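Local coordinates for francisella virulence factor (Francisella novicida, PDB 5EVF), which is of unknown function but is named as a virulence factor of Francisella, carrying one disulfide in a compact single-chain domain with a mixed beta-sheet, at residues P20-L31 and A72-I82. Residues are numbered along the deposited sequence; the frame is centred on the assembly and turned at random.
Sequences PTDPSQVRVYNL and AQHGAHEIKYI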
ATOM      1  N   PRO A  20      13.126 -12.068   0.417  1.00 23.77           N
ATOM      2  CA  PRO A  20      11.673 -11.924   0.265  1.00 22.03           C
ATOM      3  C   PRO A  20      10.926 -12.810   1.247  1.00 23.09           C
ATOM      4  O   PRO A  20      11.407 -13.870   1.657  1.00 25.44           O
ATOM      5  CB  PRO A  20      11.415 -12.363  -1.181  1.00 26.29           C
ATOM      6  CG  PRO A  20      12.729 -12.174  -1.878  1.00 33.36           C
ATOM      7  CD  PRO A  20      13.792 -12.415  -0.850  1.00 29.68           C
ATOM      8  N   THR A  21       9.739 -12.360   1.625  1.00 16.43           N
ATOM      9  CA  THR A  21       8.866 -13.122   2.500  1.00 16.65           C
ATOM     10  C   THR A  21       7.661 -13.604   1.706  1.00 18.38           C
ATOM     11  O   THR A  21       7.422 -13.184   0.571  1.00 18.97           O
ATOM     12  CB  THR A  21       8.419 -12.277   3.699  1.00 22.95           C
ATOM     13  OG1 THR A  21       7.821 -11.078   3.223  1.00 23.60           O
ATOM     14  CG2 THR A  21       9.610 -11.893   4.554  1.00 24.29           C
ATOM     15  N   ASP A  22       6.915 -14.516   2.306  1.00 17.17           N
ATOM     16  CA  ASP A  22       5.708 -15.036   1.679  1.00 18.20           C
ATOM     17  C   ASP A  22       4.595 -14.009   1.845  1.00 16.99           C
ATOM     18  O   ASP A  22       4.201 -13.722   2.980  1.00 16.80           O
ATOM     19  CB  ASP A  22       5.329 -16.358   2.324  1.00 19.38           C
ATOM     20  CG  ASP A  22       4.108 -17.004   1.700  1.00 20.69           C
ATOM     21  OD1 ASP A  22       3.350 -16.358   0.956  1.00 20.98           O
ATOM     22  OD2 ASP A  22       3.888 -18.190   1.986  1.00 23.37           O
ATOM     23  N   PRO A  23       4.061 -13.438   0.758  1.00 16.86           N
ATOM     24  CA  PRO A  23       3.017 -12.411   0.913  1.00 14.60           C
ATOM     25  C   PRO A  23       1.789 -12.891   1.666  1.00 14.85           C
ATOM     26  O   PRO A  23       1.169 -12.095   2.385  1.00 14.76           O
ATOM     27  CB  PRO A  23       2.673 -12.016  -0.536  1.00 17.22           C
ATOM     28  CG  PRO A  23       3.286 -13.018  -1.412  1.00 20.01           C
ATOM     29  CD  PRO A  23       4.307 -13.808  -0.647  1.00 21.81           C
ATOM     30  N   SER A  24       1.424 -14.167   1.545  1.00 16.54           N
ATOM     31  CA  SER A  24       0.253 -14.631   2.276  1.00 20.07           C
ATOM     32  C   SER A  24       0.479 -14.654   3.786  1.00 21.68           C
ATOM     33  O   SER A  24      -0.496 -14.749   4.541  1.00 21.24           O
ATOM     34  CB  SER A  24      -0.163 -16.014   1.780  1.00 20.53           C
ATOM     35  OG  SER A  24       0.763 -17.004   2.172  1.00 22.17           O
ATOM     36  N   GLN A  25       1.718 -14.562   4.257  0.55 16.41           N
ATOM     37  CA  GLN A  25       1.951 -14.563   5.693  0.55 16.67           C
ATOM     38  C   GLN A  25       2.282 -13.177   6.240  0.55 21.08           C
ATOM     39  O   GLN A  25       2.580 -13.051   7.433  0.55 15.86           O
ATOM     40  CB  GLN A  25       3.059 -15.560   6.046  0.55 19.37           C
ATOM     41  CG  GLN A  25       2.853 -16.969   5.459  0.55 21.50           C
ATOM     42  CD  GLN A  25       1.582 -17.681   5.944  0.55 24.95           C
ATOM     43  OE1 GLN A  25       1.559 -18.278   7.027  0.55 25.29           O
ATOM     44  NE2 GLN A  25       0.531 -17.652   5.122  0.55 24.45           N
ATOM     45  N   VAL A  26       2.232 -12.138   5.404  1.00 14.47           N
ATOM     46  CA  VAL A  26       2.403 -10.774   5.898  1.00 13.54           C
ATOM     47  C   VAL A  26       1.239 -10.421   6.810  1.00 15.12           C
ATOM     48  O   VAL A  26       0.075 -10.642   6.461  1.00 13.80           O
ATOM     49  CB  VAL A  26       2.490  -9.786   4.723  1.00 12.63           C
ATOM     50  CG1 VAL A  26       2.443  -8.352   5.235  1.00 14.08           C
ATOM     51  CG2 VAL A  26       3.772 -10.030   3.904  1.00 13.09           C
ATOM     52  N   ARG A  27       1.544  -9.865   7.985  1.00 13.54           N
ATOM     53  CA  ARG A  27       0.508  -9.402   8.896  1.00 13.61           C
ATOM     54  C   ARG A  27       0.132  -7.981   8.513  1.00 14.44           C
ATOM     55  O   ARG A  27       1.011  -7.131   8.340  1.00 15.52           O
ATOM     56  CB  ARG A  27       0.990  -9.456  10.344  1.00 14.42           C
ATOM     57  CG  ARG A  27       1.539 -10.828  10.726  1.00 15.63           C
ATOM     58  CD  ARG A  27       1.820 -10.948  12.220  1.00 16.77           C
ATOM     59  NE  ARG A  27       2.663  -9.864  12.705  1.00 20.57           N
ATOM     60  CZ  ARG A  27       3.989  -9.906  12.785  1.00 22.39           C
ATOM     61  NH1 ARG A  27       4.652 -10.997  12.422  1.00 22.34           N
ATOM     62  NH2 ARG A  27       4.657  -8.842  13.233  1.00 22.47           N
ATOM     63  N   VAL A  28      -1.166  -7.731   8.381  1.00 12.49           N
ATOM     64  CA  VAL A  28      -1.662  -6.480   7.820  1.00 11.69           C
ATOM     65  C   VAL A  28      -2.520  -5.795   8.870  1.00 11.96           C
ATOM     66  O   VAL A  28      -3.495  -6.381   9.354  1.00 12.65           O
ATOM     67  CB  VAL A  28      -2.460  -6.729   6.531  1.00 14.24           C
ATOM     68  CG1 VAL A  28      -3.095  -5.452   6.046  1.00 16.53           C
ATOM     69  CG2 VAL A  28      -1.558  -7.340   5.465  1.00 16.32           C
ATOM     70  N   TYR A  29      -2.185  -4.547   9.196  1.00 11.57           N
ATOM     71  CA  TYR A  29      -2.918  -3.810  10.213  1.00 11.99           C
ATOM     72  C   TYR A  29      -3.294  -2.424   9.699  1.00 12.43           C
ATOM     73  O   TYR A  29      -2.639  -1.871   8.818  1.00 10.78           O
ATOM     74  CB  TYR A  29      -2.093  -3.643  11.485  1.00 14.79           C
ATOM     75  CG  TYR A  29      -1.539  -4.928  12.047  1.00 14.22           C
ATOM     76  CD1 TYR A  29      -0.174  -5.171  12.041  1.00 17.00           C
ATOM     77  CD2 TYR A  29      -2.373  -5.892  12.580  1.00 18.24           C
ATOM     78  CE1 TYR A  29       0.345  -6.346  12.567  1.00 14.42           C
ATOM     79  CE2 TYR A  29      -1.864  -7.067  13.104  1.00 16.98           C
ATOM     80  CZ  TYR A  29      -0.508  -7.288  13.085  1.00 15.07           C
ATOM     81  OH  TYR A  29       0.005  -8.454  13.634  1.00 16.16           O
ATOM     82  N   ASN A  30      -4.344  -1.853  10.291  1.00 14.83           N
ATOM     83  CA  ASN A  30      -4.705  -0.470   9.975  1.00 15.25           C
ATOM     84  C   ASN A  30      -3.712   0.521  10.582  1.00 15.62           C
ATOM     85  O   ASN A  30      -3.396   0.452  11.776  1.00 18.64           O
ATOM     86  CB  ASN A  30      -6.103  -0.149  10.497  1.00 15.25           C
ATOM     87  CG  ASN A  30      -7.163  -1.013   9.905  1.00 15.17           C
ATOM     88  OD1 ASN A  30      -6.960  -1.691   8.886  1.00 17.45           O
ATOM     89  ND2 ASN A  30      -8.346  -0.983  10.532  1.00 20.11           N
ATOM     90  N   LEU A  31      -3.263   1.476   9.767  1.00 11.11           N
ATOM     91  CA  LEU A  31      -2.424   2.576  10.229  1.00 11.78           C
ATOM     92  C   LEU A  31      -3.342   3.609  10.866  1.00 20.93           C
ATOM     93  O   LEU A  31      -4.076   4.301  10.159  1.00 18.77           O
ATOM     94  CB  LEU A  31      -1.656   3.198   9.066  1.00 15.48           C
ATOM     95  CG  LEU A  31      -0.661   4.312   9.403  1.00 15.16           C
ATOM     96  CD1 LEU A  31       0.533   3.772  10.183  1.00 19.20           C
ATOM     97  CD2 LEU A  31      -0.200   5.045   8.135  1.00 14.70           C
ATOM     98  N   ALA A  72       6.233  -7.677   0.695  1.00 12.95           N
ATOM     99  CA  ALA A  72       6.796  -9.014   0.885  1.00 14.77           C
ATOM    100  C   ALA A  72       8.009  -9.232  -0.007  1.00 16.31           C
ATOM    101  O   ALA A  72       8.983  -9.882   0.393  1.00 15.56           O
ATOM    102  CB  ALA A  72       5.736 -10.069   0.588  1.00 14.89           C
ATOM    103  N   GLN A  73       7.969  -8.704  -1.228  0.51 15.98           N
ATOM    104  CA  GLN A  73       9.120  -8.834  -2.110  0.51 15.57           C
ATOM    105  C   GLN A  73      10.355  -8.186  -1.508  0.51 15.23           C
ATOM    106  O   GLN A  73      11.481  -8.607  -1.799  0.51 18.48           O
ATOM    107  CB  GLN A  73       8.797  -8.235  -3.478  0.51 18.35           C
ATOM    108  CG  GLN A  73       7.996  -9.187  -4.335  0.51 20.30           C
ATOM    109  CD  GLN A  73       7.426  -8.555  -5.582  0.51 27.26           C
ATOM    110  OE1 GLN A  73       6.787  -9.238  -6.388  0.51 31.08           O
ATOM    111  NE2 GLN A  73       7.637  -7.252  -5.751  0.51 26.84           N
ATOM    112  N   HIS A  74      10.170  -7.180  -0.655  1.00 13.63           N
ATOM    113  CA  HIS A  74      11.271  -6.487  -0.014  1.00 14.49           C
ATOM    114  C   HIS A  74      11.482  -6.900   1.433  1.00 19.31           C
ATOM    115  O   HIS A  74      12.219  -6.223   2.159  1.00 19.05           O
ATOM    116  CB  HIS A  74      11.056  -4.979  -0.130  1.00 13.28           C
ATOM    117  CG  HIS A  74      11.069  -4.510  -1.546  1.00 20.41           C
ATOM    118  ND1 HIS A  74      12.220  -4.081  -2.171  1.00 26.32           N
ATOM    119  CD2 HIS A  74      10.089  -4.454  -2.476  1.00 19.50           C
ATOM    120  CE1 HIS A  74      11.942  -3.766  -3.424  1.00 23.99           C
ATOM    121  NE2 HIS A  74      10.656  -3.981  -3.635  1.00 22.70           N
ATOM    122  N   GLY A  75      10.878  -8.005   1.859  1.00 15.88           N
ATOM    123  CA  GLY A  75      11.218  -8.621   3.128  1.00 17.22           C
ATOM    124  C   GLY A  75      10.312  -8.302   4.294  1.00 18.62           C
ATOM    125  O   GLY A  75      10.643  -8.674   5.419  1.00 18.21           O
ATOM    126  N   ALA A  76       9.186  -7.635   4.075  1.00 13.90           N
ATOM    127  CA  ALA A  76       8.347  -7.231   5.196  1.00 12.74           C
ATOM    128  C   ALA A  76       7.674  -8.432   5.848  1.00 13.26           C
ATOM    129  O   ALA A  76       7.199  -9.347   5.167  1.00 14.02           O
ATOM    130  CB  ALA A  76       7.273  -6.256   4.723  1.00 12.98           C
ATOM    131  N   HIS A  77       7.597  -8.405   7.180  1.00 13.87           N
ATOM    132  CA  HIS A  77       6.740  -9.318   7.918  1.00 14.17           C
ATOM    133  C   HIS A  77       5.377  -8.725   8.246  1.00 13.53           C
ATOM    134  O   HIS A  77       4.439  -9.482   8.533  1.00 13.90           O
ATOM    135  CB  HIS A  77       7.426  -9.737   9.215  1.00 17.00           C
ATOM    136  CG  HIS A  77       8.674 -10.525   8.995  1.00 17.94           C
ATOM    137  ND1 HIS A  77       9.840 -10.270   9.678  1.00 18.92           N
ATOM    138  CD2 HIS A  77       8.941 -11.559   8.164  1.00 23.09           C
ATOM    139  CE1 HIS A  77      10.773 -11.117   9.282  1.00 22.79           C
ATOM    140  NE2 HIS A  77      10.252 -11.913   8.366  1.00 20.87           N
ATOM    141  N   GLU A  78       5.244  -7.404   8.180  1.00 12.73           N
ATOM    142  CA  GLU A  78       4.041  -6.717   8.627  1.00 12.31           C
ATOM    143  C   GLU A  78       3.926  -5.405   7.865  1.00 13.66           C
ATOM    144  O   GLU A  78       4.934  -4.767   7.565  1.00 12.63           O
ATOM    145  CB  GLU A  78       4.113  -6.501  10.144  1.00 15.37           C
ATOM    146  CG  GLU A  78       3.341  -5.347  10.721  1.00 20.28           C
ATOM    147  CD  GLU A  78       3.590  -5.207  12.228  1.00 22.90           C
ATOM    148  OE1 GLU A  78       3.145  -4.208  12.807  1.00 27.21           O
ATOM    149  OE2 GLU A  78       4.219  -6.105  12.815  1.00 26.20           O
ATOM    150  N   ILE A  79       2.695  -4.992   7.552  1.00 11.50           N
ATOM    151  CA  ILE A  79       2.490  -3.648   7.021  1.00 10.28           C
ATOM    152  C   ILE A  79       1.337  -3.012   7.774  1.00 10.30           C
ATOM    153  O   ILE A  79       0.394  -3.693   8.183  1.00 12.92           O
ATOM    154  CB  ILE A  79       2.200  -3.603   5.508  1.00 12.84           C
ATOM    155  CG1 ILE A  79       0.940  -4.396   5.164  1.00 16.53           C
ATOM    156  CG2 ILE A  79       3.388  -4.110   4.730  1.00 16.31           C
ATOM    157  CD1 ILE A  79       0.537  -4.187   3.701  1.00 22.42           C
ATOM    158  N   LYS A  80       1.426  -1.694   7.954  1.00 10.11           N
ATOM    159  CA  LYS A  80       0.350  -0.881   8.506  1.00 10.21           C
ATOM    160  C   LYS A  80       0.002   0.136   7.434  1.00 11.13           C
ATOM    161  O   LYS A  80       0.886   0.863   6.974  1.00 11.99           O
ATOM    162  CB  LYS A  80       0.783  -0.188   9.802  1.00 12.46           C
ATOM    163  CG  LYS A  80       1.325  -1.140  10.873  1.00 15.19           C
ATOM    164  CD  LYS A  80       1.657  -0.383  12.168  1.00 17.86           C
ATOM    165  CE  LYS A  80       2.449  -1.261  13.141  1.00 23.59           C
ATOM    166  NZ  LYS A  80       2.984  -0.470  14.301  1.00 22.93           N
ATOM    167  N   TYR A  81      -1.266   0.182   7.017  1.00  9.72           N
ATOM    168  CA  TYR A  81      -1.602   0.943   5.826  1.00  9.57           C
ATOM    169  C   TYR A  81      -2.850   1.800   6.026  1.00  9.69           C
ATOM    170  O   TYR A  81      -3.645   1.608   6.961  1.00 10.09           O
ATOM    171  CB  TYR A  81      -1.824   0.000   4.631  1.00 10.50           C
ATOM    172  CG  TYR A  81      -3.177  -0.646   4.721  1.00  9.59           C
ATOM    173  CD1 TYR A  81      -3.414  -1.690   5.612  1.00  9.91           C
ATOM    174  CD2 TYR A  81      -4.249  -0.163   3.972  1.00 11.68           C
ATOM    175  CE1 TYR A  81      -4.680  -2.264   5.730  1.00 14.64           C
ATOM    176  CE2 TYR A  81      -5.515  -0.729   4.098  1.00 13.17           C
ATOM    177  CZ  TYR A  81      -5.720  -1.769   4.977  1.00 17.44           C
ATOM    178  OH  TYR A  81      -6.971  -2.332   5.092  1.00 16.29           O
ATOM    179  N   ILE A  82      -3.014   2.746   5.101  1.00  9.64           N
ATOM    180  CA  ILE A  82      -4.215   3.576   5.022  1.00 10.06           C
ATOM    181  C   ILE A  82      -4.469   3.897   3.555  1.00 11.26           C
ATOM    182  O   ILE A  82      -3.533   4.116   2.787  1.00  9.92           O
ATOM    183  CB  ILE A  82      -4.063   4.850   5.880  1.00 11.40           C
ATOM    184  CG1 ILE A  82      -5.354   5.680   5.853  1.00 11.82           C
ATOM    185  CG2 ILE A  82      -2.868   5.688   5.392  1.00 14.49           C
ATOM    186  CD1 ILE A  82      -5.360   6.798   6.875  1.00 13.69           C
TER
HETATM  187  O   HOH W   1       5.023 -12.193   8.410  1.00 25.11           O
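Arg27, Val28 and Tyr29 lie beside Glu78, Ile79 and Lys80 as parallel strand neighbours, joined by alternating backbone bonds from Arg27 N–His77 O to Leu31 N–Tyr81 O. A water bridges Gln25 O and His77 O just before the first of these.

Thr21 ties the loop before strand 27-30 to the helix end. Its N donates to Ala72 O at 2.9 Å, and that oxygen also takes Gly75 N from the opposite face of its plane. With chi1 55°, Thr21 OG1 reaches Ala76 O at 2.7 Å; threonine offers this hydroxyl donor and a methyl that meets the His77 ring. Gly75, with positive phi, suits the C-prime position of a Schellman motif: a CB would jam against His74 O.

Charge and ring meet on one face of the sheet. Arg27 NH2 reaches the anti side of Glu78 OE2 at 2.8 Å, tilted out of the carboxylate plane, in a bent (132°) salt bridge, and also pairs with Asp105. Glu78 CD lies at the edge of the Tyr29 ring, 3.5 Å from Tyr29 CE1, the planes 84° apart.

Apolar branches line the other face: Val28 CG2 lies 3.9 Å from Ile79 CG1, while Val28 CG1 meets Tyr81 CE1 at 3.6 Å. Val26 CG2 and Pro23 CB pack on the small Ala72 methyl.

Apolar Val28 and Ile79 suit this helix-covered face, resting on Ile68 of helix 56-73; strand 27-30 edges the sheet, and strand 95-103 flanks strand 78-84 antiparallel on its other side.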